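Local atomic coordinates of DyP (Bjerkandera adusta, PDB entry 3VXJ), a protein that binds heme b and, as a dye-decolorizing peroxidase, probably uses hydrogen peroxide to oxidise dyes and phenols such as 2,6-dimethoxyphenol. Residues Arg315-Gly320 with Asn379-Lys384; Val322-Ala327 with Ile363-Arg368; Pro399-Gly404 with Thr413-Leu418. All blocks are in the same frame, centred on the assembly; numbering follows the deposited sequence.

Contact 1 (Arg315-Gly320 with Asn379-Lys384); sequences RQDLGG and NFPFSK. With 3DM (2,6-dimethoxyphenol), chain D; 3DM (2,6-dimethoxyphenol), chain E; HEM (protoporphyrin IX containing Fe), chain B.
D317 and K384 form a salt bridge that shows how one charged pair can tie a short 3-10 turn to a loop without regular structure. The lysine is bent at chi2 (-46°) and extended beyond it, a course that carries NZ to OD1 of D317 at 2.8 Å. NZ comes from above the carboxylate plane rather than within it, 57° out. The rest of the carboxylate is taken up too: R310 makes the stronger salt bridge through OD2, whose near neighbour across the contact is CG of P381, 3.7 Å away. A water links the two backbones beside the bridge, donating to the O atoms of D317 and F382 and accepting from K384 NZ.

L318 forks next to this polar cluster. Its CD2 meets the edge of the F380 ring, 3.9 Å from CZ, while CB of P381 covers one face of that ring. The other methyl, CD1, lies 3.8 Å from the methoxy carbon C7 of the chain D dimethoxyphenol. R315, extended from CG to NE, runs its aliphatic part past the same ligand and sends NH2 almost straight to heme O1D at 2.9 Å.

The contact lies between two connecting loops. Segment 315-320 leads from helix 308-312 toward strand 328-334. The other loop, with 379-384, follows helix 367-375, whose W374 stacks on F380.

Contact 2 (Val322-Ala327 with Ile363-Arg368); sequences VDTFHA and IGNGFR. With 3DM (2,6-dimethoxyphenol), chain D; HEM (protoporphyrin IX containing Fe), chain B.
The F325 ring has CB of T324 above the middle of one face, 3.8 Å from its plane, and meets N365 across the contact with its edge. There the carbonyl O of N365 lies near the ring plane, 3.3 Å from CD1. Aromatic neighbours from helix 367-375 add to the packing, F369 stacking with the ring and W374 meeting it at a steep angle between planes. H326 leaves the backbone away from 363-368, and the edge of its ring meets the chain D dimethoxyphenol, NE2 3.0 Å from the methoxy oxygen O2. Were H326 replaced by an alanine, the O2 side of the phenol would probably lose its imidazole neighbour and a gap would open there. F367 touches the heme, its CD1 3.6 Å from the vinyl carbon CBC.

The N365 carbonyl also receives a CA-H...O contact from F325, at 3.2 Å from CA to O. With CG set anti to its carbonyl carbon (chi1 -74°), N365 brings ND2 to 3.4 Å from CG2 of T324. A water accepts from this same ND2 and donates to the T324 carbonyl. G366, at the N-cap of helix 367-375, lies where a side chain would crowd CB of A327. F325 O gains a true hydrogen bond from Q370, further along that helix.

No direct conventional hydrogen bond spans the two segments, so the fit of the type I turn D323-H326 against the start of the helix probably depends on shape and on the bridging water.

Contact 3 (Pro399-Gly404 with Thr413-Leu418); sequences PRTVGG and TFTVPL
V402 and F414 are the hydrogen-bonded pair of this antiparallel ladder, illustrating how a short ribbon is built from its backbone outward. N of V402 gives to F414 O at 2.8 Å, in the carbonyl plane, and N of F414 returns an equally short, nearly straight bond to V402 O. One step further, V416 N donates to R400 O over 2.9 Å. The spaces between these bonds are lined by CA-H...O contacts, in which CA of T401 points at F414 O and CA of T415 at R400 O.

Strands 401-403 and 413-415 make up a two-stranded beta hairpin, their directions 153° apart. R400, just ahead of the first strand, is the centre of an inverse gamma turn.

Polar side chains act at two places. T401 and T415, a non-hydrogen-bonded pair, join their hydroxyls at 3.1 Å between the OG1 atoms. R400 is bent at chi3 (77°), which turns NH1 toward V416 O. NH1 donates to that oxygen at 3.0 Å, meeting it from well above the carbonyl plane, while NH2 is held elsewhere by the carbonyls of G395 and P392. CD1 of L418 covers one guanidinium face, 3.3 Å above the plane and offset toward the rim.

Apolar contacts fall on both faces. Beside the threonine hydroxyls, CG2 of T401 packs on CB of T413 at 3.5 Å. On the other face V402 places CG1 between its backbone N and carbonyl carbon (chi1 64°), from where it reaches CB of F414 and, at 4.0 Å, CG2 of V416. F414, V416 and P417 in turn rest on Y233 of helix 227-236.

Depth and chemistry differ among the three. Contact 2 lies nearest the chain's centre, about 12 Å from it, against about 22 and 23 Å for contacts 1 and 3; all are only partly buried. Contacts 1 and 2 share elements: 315-320 and 322-327 adjoin in the loop before strand 328-334, helix 367-375 runs from 363-368 toward 379-384, and its W374 meets an aromatic ring of each. Both touch the heme and the same dimethoxyphenol. Contact 1 pairs a salt bridge with apolar packing, contact 2 relies on a water bridge, a CA-H...O contact and close packing. Contact 3, a hairpin later in the chain, is dominated by backbone hydrogen bonds.

Contact 1 (Arg315-Gly320 with Asn379-Lys384)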
loop_
_atom_site.group_PDB
_atom_site.type_symbol
_atom_site.label_atom_id
_atom_site.label_comp_id
_atom_site.label_asym_id
_atom_site.label_seq_id
_atom_site.Cartn_x
_atom_site.Cartn_y
_atom_site.Cartn_z
ATOM N N ARG A 315 -9.649 13.901 1.827
ATOM C CA ARG A 315 -9.270 15.312 2.005
ATOM C C ARG A 315 -10.491 16.134 2.457
ATOM O O ARG A 315 -11.134 15.757 3.445
ATOM C CB ARG A 315 -8.540 15.863 0.760
ATOM C CG ARG A 315 -7.335 15.017 0.394
ATOM C CD ARG A 315 -6.505 15.583 -0.751
ATOM N NE ARG A 315 -5.497 14.592 -1.142
ATOM C CZ ARG A 315 -4.229 14.836 -1.465
ATOM N NH1 ARG A 315 -3.748 16.073 -1.482
ATOM N NH2 ARG A 315 -3.437 13.821 -1.762
ATOM N N GLN A 316 -10.819 17.232 1.772
ATOM C CA GLN A 316 -11.900 18.118 2.226
ATOM C C GLN A 316 -13.302 17.515 2.121
ATOM O O GLN A 316 -14.251 18.077 2.666
ATOM C CB GLN A 316 -11.832 19.483 1.514
ATOM C CG GLN A 316 -12.739 20.584 2.093
ATOM C CD GLN A 316 -12.352 21.019 3.501
ATOM O OE1 GLN A 316 -11.205 20.858 3.925
ATOM N NE2 GLN A 316 -13.311 21.584 4.223
ATOM N N ASP A 317 -13.453 16.364 1.464
ATOM C CA ASP A 317 -14.749 15.665 1.533
ATOM C C ASP A 317 -15.126 15.330 2.987
ATOM O O ASP A 317 -16.308 15.157 3.299
ATOM C CB ASP A 317 -14.759 14.372 0.708
ATOM C CG ASP A 317 -14.781 14.610 -0.794
ATOM O OD1 ASP A 317 -15.243 15.669 -1.273
ATOM O OD2 ASP A 317 -14.344 13.675 -1.501
ATOM N N LEU A 318 -14.130 15.250 3.871
ATOM C CA LEU A 318 -14.395 14.993 5.296
ATOM C C LEU A 318 -14.780 16.252 6.076
ATOM O O LEU A 318 -15.220 16.150 7.227
ATOM C CB LEU A 318 -13.202 14.297 5.962
ATOM C CG LEU A 318 -12.840 12.909 5.441
ATOM C CD1 LEU A 318 -11.679 12.352 6.244
ATOM C CD2 LEU A 318 -14.032 11.960 5.497
ATOM N N GLY A 319 -14.615 17.420 5.457
ATOM C CA GLY A 319 -14.976 18.693 6.084
ATOM C C GLY A 319 -13.804 19.483 6.635
ATOM O O GLY A 319 -13.969 20.621 7.083
ATOM N N GLY A 320 -12.622 18.880 6.611
ATOM C CA GLY A 320 -11.402 19.509 7.106
ATOM C C GLY A 320 -10.353 18.443 7.361
ATOM O O GLY A 320 -10.597 17.258 7.086
ATOM N N ASN A 379 -22.067 4.928 -1.063
ATOM C CA ASN A 379 -22.580 6.181 -0.537
ATOM C C ASN A 379 -21.552 7.060 0.141
ATOM O O ASN A 379 -21.896 8.021 0.834
ATOM C CB ASN A 379 -23.774 5.876 0.355
ATOM C CG ASN A 379 -24.930 5.324 -0.448
ATOM O OD1 ASN A 379 -25.364 5.944 -1.417
ATOM N ND2 ASN A 379 -25.399 4.127 -0.090
ATOM N N PHE A 380 -20.284 6.729 -0.091
ATOM C CA PHE A 380 -19.169 7.538 0.374
ATOM C C PHE A 380 -18.344 8.048 -0.809
ATOM O O PHE A 380 -18.067 7.280 -1.721
ATOM C CB PHE A 380 -18.264 6.772 1.339
ATOM C CG PHE A 380 -17.208 7.642 1.915
ATOM C CD1 PHE A 380 -17.453 8.362 3.080
ATOM C CD2 PHE A 380 -16.014 7.849 1.235
ATOM C CE1 PHE A 380 -16.517 9.246 3.566
ATOM C CE2 PHE A 380 -15.080 8.726 1.716
ATOM C CZ PHE A 380 -15.324 9.421 2.893
ATOM N N PRO A 381 -17.931 9.334 -0.797
ATOM C CA PRO A 381 -18.125 10.360 0.242
ATOM C C PRO A 381 -19.591 10.758 0.419
ATOM O O PRO A 381 -20.395 10.621 -0.502
ATOM C CB PRO A 381 -17.285 11.545 -0.260
ATOM C CG PRO A 381 -17.198 11.339 -1.726
ATOM C CD PRO A 381 -17.079 9.848 -1.888
ATOM N N PHE A 382 -19.910 11.257 1.605
ATOM C CA PHE A 382 -21.283 11.566 1.970
ATOM C C PHE A 382 -21.694 12.942 1.459
ATOM O O PHE A 382 -20.840 13.759 1.078
ATOM C CB PHE A 382 -21.458 11.482 3.496
ATOM C CG PHE A 382 -20.369 12.168 4.273
ATOM C CD1 PHE A 382 -20.391 13.547 4.470
ATOM C CD2 PHE A 382 -19.315 11.432 4.808
ATOM C CE1 PHE A 382 -19.378 14.182 5.179
ATOM C CE2 PHE A 382 -18.295 12.059 5.524
ATOM C CZ PHE A 382 -18.329 13.438 5.709
ATOM N N SER A 383 -23.006 13.177 1.436
ATOM C CA SER A 383 -23.600 14.482 1.108
ATOM C C SER A 383 -23.285 14.993 -0.304
ATOM O O SER A 383 -23.137 16.203 -0.516
ATOM C CB SER A 383 -23.209 15.530 2.161
ATOM O OG SER A 383 -23.546 15.093 3.468
ATOM N N LYS A 384 -23.183 14.069 -1.261
ATOM C CA LYS A 384 -22.912 14.423 -2.656
ATOM C C LYS A 384 -24.193 14.396 -3.494
ATOM O O LYS A 384 -25.117 13.637 -3.183
ATOM C CB LYS A 384 -21.865 13.482 -3.263
ATOM C CG LYS A 384 -20.506 13.477 -2.566
ATOM C CD LYS A 384 -19.984 14.870 -2.277
ATOM C CE LYS A 384 -18.557 14.800 -1.795
ATOM N NZ LYS A 384 -18.036 16.104 -1.316
HETATM O O1 3DM D . -4.917 14.817 3.396
HETATM C C1 3DM D . -5.837 15.807 3.666
HETATM C C2 3DM D . -6.918 15.581 4.525
HETATM O O2 3DM D . -7.059 14.343 5.098
HETATM C C7 3DM D . -8.339 14.006 5.655
HETATM C C3 3DM D . -7.819 16.627 4.772
HETATM C C4 3DM D . -7.655 17.868 4.149
HETATM C C5 3DM D . -6.576 18.092 3.301
HETATM C C6 3DM D . -5.672 17.057 3.058
HETATM O O3 3DM D . -4.596 17.213 2.229
HETATM C C8 3DM D . -4.590 18.375 1.357
HETATM O O1 3DM E . -24.070 18.375 -2.127
HETATM C C1 3DM E . -25.296 18.497 -2.708
HETATM C C2 3DM E . -25.566 19.602 -3.516
HETATM O O2 3DM E . -24.570 20.521 -3.693
HETATM C C7 3DM E . -24.933 21.717 -4.408
HETATM C C3 3DM E . -26.825 19.727 -4.119
HETATM C C4 3DM E . -27.803 18.752 -3.907
HETATM C C5 3DM E . -27.528 17.649 -3.093
HETATM C C6 3DM E . -26.271 17.522 -2.489
HETATM O O3 3DM E . -25.946 16.454 -1.692
HETATM C C8 3DM E . -27.057 15.744 -1.106
HETATM C CHA HEM B . -2.694 6.198 -3.964
HETATM C CHB HEM B . -2.429 2.529 -7.099
HETATM C CHC HEM B . -4.425 -0.449 -3.852
HETATM C CHD HEM B . -4.669 3.195 -0.685
HETATM C C1A HEM B . -2.481 5.475 -5.104
HETATM C C2A HEM B . -1.969 6.002 -6.349
HETATM C C3A HEM B . -1.907 4.980 -7.220
HETATM C C4A HEM B . -2.347 3.784 -6.540
HETATM C CMA HEM B . -1.425 5.023 -8.683
HETATM C CAA HEM B . -1.641 7.490 -6.605
HETATM C CBA HEM B . -0.216 7.917 -6.246
HETATM C CGA HEM B . 0.045 8.007 -4.761
HETATM O O1A HEM B . -0.472 8.920 -4.082
HETATM O O2A HEM B . 0.821 7.153 -4.250
HETATM C C1B HEM B . -2.932 1.394 -6.494
HETATM C C2B HEM B . -3.020 0.082 -7.097
HETATM C C3B HEM B . -3.571 -0.749 -6.192
HETATM C C4B HEM B . -3.828 0.024 -4.995
HETATM C CMB HEM B . -2.565 -0.239 -8.538
HETATM C CAB HEM B . -3.866 -2.258 -6.324
HETATM C CBB HEM B . -3.205 -3.038 -7.182
HETATM C C1C HEM B . -4.705 0.292 -2.733
HETATM C C2C HEM B . -5.390 -0.189 -1.548
HETATM C C3C HEM B . -5.473 0.826 -0.674
HETATM C C4C HEM B . -4.833 1.972 -1.285
HETATM C CMC HEM B . -5.901 -1.631 -1.370
HETATM C CAC HEM B . -6.097 0.845 0.746
HETATM C CBC HEM B . -7.213 0.163 1.035
HETATM C C1D HEM B . -4.101 4.303 -1.258
HETATM C C2D HEM B . -3.857 5.533 -0.546
HETATM C C3D HEM B . -3.262 6.461 -1.559
HETATM C C4D HEM B . -3.190 5.709 -2.786
HETATM C CMD HEM B . -4.143 5.888 0.922
HETATM C CAD HEM B . -2.855 7.915 -1.277
HETATM C CBD HEM B . -4.117 8.767 -1.361
HETATM C CGD HEM B . -3.834 10.212 -1.052
HETATM O O1D HEM B . -4.238 11.076 -1.876
HETATM O O2D HEM B . -3.219 10.507 -0.002
HETATM N NA HEM B . -2.720 4.133 -5.267
HETATM N NB HEM B . -3.467 1.338 -5.213
HETATM N NC HEM B . -4.416 1.624 -2.547
HETATM N ND HEM B . -3.666 4.424 -2.576
HETATM FE FE HEM B . -3.633 2.889 -3.927
HETATM O O HOH W 1 -18.312 14.912 1.401
HETATM O O HOH W 2 -1.783 2.499 -3.299
#

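Contact 2 (Val322-Ala327 with Ile363-Arg368)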
loop_
_atom_site.group_PDB
_atom_site.type_symbol
_atom_site.label_atom_id
_atom_site.label_comp_id
_atom_site.label_asym_id
_atom_site.label_seq_id
_atom_site.Cartn_x
_atom_site.Cartn_y
_atom_site.Cartn_z
ATOM N N VAL A 322 -8.273 15.629 9.061
ATOM C CA VAL A 322 -8.601 14.564 9.999
ATOM C C VAL A 322 -7.349 13.699 10.082
ATOM O O VAL A 322 -6.863 13.228 9.051
ATOM C CB VAL A 322 -9.823 13.722 9.499
ATOM C CG1 VAL A 322 -10.096 12.516 10.421
ATOM C CG2 VAL A 322 -11.083 14.585 9.349
ATOM N N ASP A 323 -6.818 13.502 11.288
ATOM C CA ASP A 323 -5.587 12.723 11.477
ATOM C C ASP A 323 -5.813 11.231 11.254
ATOM O O ASP A 323 -4.918 10.532 10.803
ATOM C CB ASP A 323 -5.053 12.860 12.914
ATOM C CG ASP A 323 -4.632 14.266 13.275
ATOM O OD1 ASP A 323 -4.298 15.061 12.372
ATOM O OD2 ASP A 323 -4.598 14.554 14.496
ATOM N N THR A 324 -7.019 10.775 11.579
ATOM C CA THR A 324 -7.262 9.400 12.015
ATOM C C THR A 324 -7.026 8.327 10.965
ATOM O O THR A 324 -6.597 7.221 11.303
ATOM C CB THR A 324 -8.703 9.272 12.551
ATOM O OG1 THR A 324 -8.967 10.375 13.429
ATOM C CG2 THR A 324 -8.912 7.975 13.324
ATOM N N PHE A 325 -7.301 8.652 9.704
ATOM C CA PHE A 325 -7.373 7.640 8.649
ATOM C C PHE A 325 -6.225 7.671 7.659
ATOM O O PHE A 325 -6.299 7.026 6.610
ATOM C CB PHE A 325 -8.735 7.697 7.950
ATOM C CG PHE A 325 -9.881 7.840 8.902
ATOM C CD1 PHE A 325 -10.227 6.796 9.753
ATOM C CD2 PHE A 325 -10.595 9.035 8.968
ATOM C CE1 PHE A 325 -11.279 6.934 10.667
ATOM C CE2 PHE A 325 -11.651 9.181 9.870
ATOM C CZ PHE A 325 -11.994 8.131 10.721
ATOM N N HIS A 326 -5.160 8.390 8.001
ATOM C CA HIS A 326 -3.957 8.401 7.183
ATOM C C HIS A 326 -3.096 7.181 7.464
ATOM O O HIS A 326 -3.100 6.649 8.573
ATOM C CB HIS A 326 -3.175 9.694 7.399
ATOM C CG HIS A 326 -3.910 10.914 6.938
ATOM N ND1 HIS A 326 -4.079 11.226 5.607
ATOM C CD2 HIS A 326 -4.544 11.891 7.633
ATOM C CE1 HIS A 326 -4.776 12.344 5.499
ATOM N NE2 HIS A 326 -5.081 12.763 6.713
ATOM N N ALA A 327 -2.358 6.733 6.450
ATOM C CA ALA A 327 -1.471 5.582 6.605
ATOM C C ALA A 327 -0.321 5.707 5.619
ATOM O O ALA A 327 -0.455 6.390 4.598
ATOM C CB ALA A 327 -2.249 4.286 6.364
ATOM N N ILE A 363 -5.215 -0.858 12.514
ATOM C CA ILE A 363 -5.563 -1.447 11.216
ATOM C C ILE A 363 -6.944 -0.970 10.764
ATOM O O ILE A 363 -7.135 -0.590 9.603
ATOM C CB ILE A 363 -5.476 -2.990 11.255
ATOM C CG1 ILE A 363 -4.016 -3.419 11.440
ATOM C CG2 ILE A 363 -6.054 -3.604 9.971
ATOM C CD1 ILE A 363 -3.832 -4.921 11.662
ATOM N N GLY A 364 -7.887 -0.957 11.699
ATOM C CA GLY A 364 -9.264 -0.567 11.413
ATOM C C GLY A 364 -9.462 0.872 10.975
ATOM O O GLY A 364 -10.498 1.206 10.411
ATOM N N ASN A 365 -8.468 1.721 11.229
ATOM C CA ASN A 365 -8.529 3.132 10.863
ATOM C C ASN A 365 -7.760 3.472 9.588
ATOM O O ASN A 365 -7.961 4.541 9.023
ATOM C CB ASN A 365 -7.998 4.003 12.005
ATOM C CG ASN A 365 -8.954 4.099 13.157
ATOM O OD1 ASN A 365 -10.112 3.653 13.075
ATOM N ND2 ASN A 365 -8.490 4.693 14.240
ATOM N N GLY A 366 -6.864 2.589 9.158
ATOM C CA GLY A 366 -6.019 2.862 7.995
ATOM C C GLY A 366 -6.506 2.053 6.818
ATOM O O GLY A 366 -7.590 2.307 6.301
ATOM N N PHE A 367 -5.733 1.036 6.446
ATOM C CA PHE A 367 -6.100 0.105 5.389
ATOM C C PHE A 367 -7.577 -0.297 5.409
ATOM O O PHE A 367 -8.265 -0.222 4.393
ATOM C CB PHE A 367 -5.243 -1.159 5.499
ATOM C CG PHE A 367 -5.757 -2.298 4.666
ATOM C CD1 PHE A 367 -5.712 -2.239 3.268
ATOM C CD2 PHE A 367 -6.369 -3.399 5.268
ATOM C CE1 PHE A 367 -6.235 -3.282 2.496
ATOM C CE2 PHE A 367 -6.875 -4.439 4.504
ATOM C CZ PHE A 367 -6.822 -4.376 3.115
ATOM N N ARG A 368 -8.047 -0.775 6.555
ATOM C CA ARG A 368 -9.365 -1.378 6.607
ATOM C C ARG A 368 -10.480 -0.356 6.431
ATOM O O ARG A 368 -11.508 -0.646 5.817
ATOM C CB ARG A 368 -9.521 -2.158 7.908
ATOM C CG ARG A 368 -10.669 -3.120 7.916
ATOM C CD ARG A 368 -10.567 -3.966 9.172
ATOM N NE ARG A 368 -11.557 -5.035 9.211
ATOM C CZ ARG A 368 -12.816 -4.891 9.614
ATOM N NH1 ARG A 368 -13.262 -3.710 10.034
ATOM N NH2 ARG A 368 -13.632 -5.938 9.605
HETATM O O1 3DM D . -4.917 14.817 3.396
HETATM C C1 3DM D . -5.837 15.807 3.666
HETATM C C2 3DM D . -6.918 15.581 4.525
HETATM O O2 3DM D . -7.059 14.343 5.098
HETATM C C7 3DM D . -8.339 14.006 5.655
HETATM C C3 3DM D . -7.819 16.627 4.772
HETATM C C4 3DM D . -7.655 17.868 4.149
HETATM C C5 3DM D . -6.576 18.092 3.301
HETATM C C6 3DM D . -5.672 17.057 3.058
HETATM O O3 3DM D . -4.596 17.213 2.229
HETATM C C8 3DM D . -4.590 18.375 1.357
HETATM C CHA HEM B . -2.694 6.198 -3.964
HETATM C CHB HEM B . -2.429 2.529 -7.099
HETATM C CHC HEM B . -4.425 -0.449 -3.852
HETATM C CHD HEM B . -4.669 3.195 -0.685
HETATM C C1A HEM B . -2.481 5.475 -5.104
HETATM C C2A HEM B . -1.969 6.002 -6.349
HETATM C C3A HEM B . -1.907 4.980 -7.220
HETATM C C4A HEM B . -2.347 3.784 -6.540
HETATM C CMA HEM B . -1.425 5.023 -8.683
HETATM C CAA HEM B . -1.641 7.490 -6.605
HETATM C CBA HEM B . -0.216 7.917 -6.246
HETATM C CGA HEM B . 0.045 8.007 -4.761
HETATM O O1A HEM B . -0.472 8.920 -4.082
HETATM O O2A HEM B . 0.821 7.153 -4.250
HETATM C C1B HEM B . -2.932 1.394 -6.494
HETATM C C2B HEM B . -3.020 0.082 -7.097
HETATM C C3B HEM B . -3.571 -0.749 -6.192
HETATM C C4B HEM B . -3.828 0.024 -4.995
HETATM C CMB HEM B . -2.565 -0.239 -8.538
HETATM C CAB HEM B . -3.866 -2.258 -6.324
HETATM C CBB HEM B . -3.205 -3.038 -7.182
HETATM C C1C HEM B . -4.705 0.292 -2.733
HETATM C C2C HEM B . -5.390 -0.189 -1.548
HETATM C C3C HEM B . -5.473 0.826 -0.674
HETATM C C4C HEM B . -4.833 1.972 -1.285
HETATM C CMC HEM B . -5.901 -1.631 -1.370
HETATM C CAC HEM B . -6.097 0.845 0.746
HETATM C CBC HEM B . -7.213 0.163 1.035
HETATM C C1D HEM B . -4.101 4.303 -1.258
HETATM C C2D HEM B . -3.857 5.533 -0.546
HETATM C C3D HEM B . -3.262 6.461 -1.559
HETATM C C4D HEM B . -3.190 5.709 -2.786
HETATM C CMD HEM B . -4.143 5.888 0.922
HETATM C CAD HEM B . -2.855 7.915 -1.277
HETATM C CBD HEM B . -4.117 8.767 -1.361
HETATM C CGD HEM B . -3.834 10.212 -1.052
HETATM O O1D HEM B . -4.238 11.076 -1.876
HETATM O O2D HEM B . -3.219 10.507 -0.002
HETATM N NA HEM B . -2.720 4.133 -5.267
HETATM N NB HEM B . -3.467 1.338 -5.213
HETATM N NC HEM B . -4.416 1.624 -2.547
HETATM N ND HEM B . -3.666 4.424 -2.576
HETATM FE FE HEM B . -3.633 2.889 -3.927
HETATM O O HOH W 3 -5.843 6.096 13.764
HETATM O O HOH W 2 -1.783 2.499 -3.299
#

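Contact 3 (Pro399-Gly404 with Thr413-Leu418)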
loop_
_atom_site.group_PDB
_atom_site.type_symbol
_atom_site.label_atom_id
_atom_site.label_comp_id
_atom_site.label_asym_id
_atom_site.label_seq_id
_atom_site.Cartn_x
_atom_site.Cartn_y
_atom_site.Cartn_z
ATOM N N PRO A 399 -22.955 -4.848 -7.374
ATOM C CA PRO A 399 -22.217 -4.591 -8.612
ATOM C C PRO A 399 -21.172 -3.488 -8.439
ATOM O O PRO A 399 -21.365 -2.575 -7.630
ATOM C CB PRO A 399 -23.314 -4.131 -9.580
ATOM C CG PRO A 399 -24.341 -3.521 -8.704
ATOM C CD PRO A 399 -24.354 -4.391 -7.476
ATOM N N ARG A 400 -20.081 -3.585 -9.195
ATOM C CA ARG A 400 -18.996 -2.594 -9.129
ATOM C C ARG A 400 -19.347 -1.375 -9.979
ATOM O O ARG A 400 -18.698 -1.083 -10.998
ATOM C CB ARG A 400 -17.660 -3.197 -9.585
ATOM C CG ARG A 400 -17.224 -4.435 -8.819
ATOM C CD ARG A 400 -15.802 -4.834 -9.157
ATOM N NE ARG A 400 -14.834 -3.978 -8.485
ATOM C CZ ARG A 400 -14.042 -3.080 -9.079
ATOM N NH1 ARG A 400 -14.051 -2.896 -10.388
ATOM N NH2 ARG A 400 -13.204 -2.379 -8.345
ATOM N N THR A 401 -20.385 -0.661 -9.557
ATOM C CA THR A 401 -20.898 0.465 -10.319
ATOM C C THR A 401 -20.371 1.766 -9.734
ATOM O O THR A 401 -20.460 1.996 -8.524
ATOM C CB THR A 401 -22.439 0.426 -10.370
ATOM O OG1 THR A 401 -22.834 -0.825 -10.942
ATOM C CG2 THR A 401 -22.994 1.554 -11.224
ATOM N N VAL A 402 -19.807 2.605 -10.601
ATOM C CA VAL A 402 -19.310 3.917 -10.207
ATOM C C VAL A 402 -19.888 5.004 -11.123
ATOM O O VAL A 402 -20.012 4.807 -12.329
ATOM C CB VAL A 402 -17.755 3.953 -10.188
ATOM C CG1 VAL A 402 -17.171 3.726 -11.580
ATOM C CG2 VAL A 402 -17.237 5.249 -9.568
ATOM N N GLY A 403 -20.219 6.157 -10.546
ATOM C CA GLY A 403 -20.762 7.255 -11.330
ATOM C C GLY A 403 -19.704 8.291 -11.641
ATOM O O GLY A 403 -18.578 8.243 -11.126
ATOM N N GLY A 404 -20.075 9.242 -12.484
ATOM C CA GLY A 404 -19.310 10.461 -12.645
ATOM C C GLY A 404 -17.993 10.391 -13.376
ATOM O O GLY A 404 -17.294 11.391 -13.444
ATOM N N THR A 413 -23.434 5.858 -15.307
ATOM C CA THR A 413 -22.728 4.910 -14.456
ATOM C C THR A 413 -21.903 3.938 -15.286
ATOM O O THR A 413 -22.266 3.571 -16.407
ATOM C CB THR A 413 -23.685 4.137 -13.527
ATOM O OG1 THR A 413 -24.541 3.313 -14.310
ATOM C CG2 THR A 413 -24.524 5.098 -12.693
ATOM N N PHE A 414 -20.775 3.544 -14.714
ATOM C CA PHE A 414 -19.894 2.563 -15.315
ATOM C C PHE A 414 -19.877 1.342 -14.399
ATOM O O PHE A 414 -19.664 1.478 -13.190
ATOM C CB PHE A 414 -18.477 3.145 -15.465
ATOM C CG PHE A 414 -18.366 4.254 -16.487
ATOM C CD1 PHE A 414 -17.664 4.053 -17.673
ATOM C CD2 PHE A 414 -18.937 5.508 -16.252
ATOM C CE1 PHE A 414 -17.543 5.069 -18.617
ATOM C CE2 PHE A 414 -18.836 6.531 -17.202
ATOM C CZ PHE A 414 -18.134 6.309 -18.381
ATOM N N THR A 415 -20.121 0.162 -14.959
ATOM C CA THR A 415 -19.962 -1.080 -14.206
ATOM C C THR A 415 -18.632 -1.693 -14.629
ATOM O O THR A 415 -18.445 -2.110 -15.772
ATOM C CB THR A 415 -21.154 -2.038 -14.395
ATOM O OG1 THR A 415 -22.349 -1.402 -13.921
ATOM C CG2 THR A 415 -20.943 -3.331 -13.605
ATOM N N VAL A 416 -17.699 -1.717 -13.690
ATOM C CA VAL A 416 -16.295 -1.933 -14.009
ATOM C C VAL A 416 -15.888 -3.354 -13.603
ATOM O O VAL A 416 -16.055 -3.735 -12.445
ATOM C CB VAL A 416 -15.425 -0.874 -13.290
ATOM C CG1 VAL A 416 -13.959 -1.031 -13.666
ATOM C CG2 VAL A 416 -15.911 0.541 -13.626
ATOM N N PRO A 417 -15.366 -4.153 -14.554
ATOM C CA PRO A 417 -14.825 -5.461 -14.161
ATOM C C PRO A 417 -13.721 -5.288 -13.120
ATOM O O PRO A 417 -13.014 -4.278 -13.139
ATOM C CB PRO A 417 -14.212 -5.995 -15.461
ATOM C CG PRO A 417 -14.904 -5.271 -16.551
ATOM C CD PRO A 417 -15.204 -3.904 -15.997
ATOM N N LEU A 418 -13.557 -6.262 -12.228
ATOM C CA LEU A 418 -12.470 -6.194 -11.256
ATOM C C LEU A 418 -11.139 -6.509 -11.941
ATOM O O LEU A 418 -10.971 -7.580 -12.530
ATOM C CB LEU A 418 -12.725 -7.143 -10.081
ATOM C CG LEU A 418 -11.791 -7.040 -8.862
ATOM C CD1 LEU A 418 -11.740 -5.648 -8.226
ATOM C CD2 LEU A 418 -12.166 -8.089 -7.809
#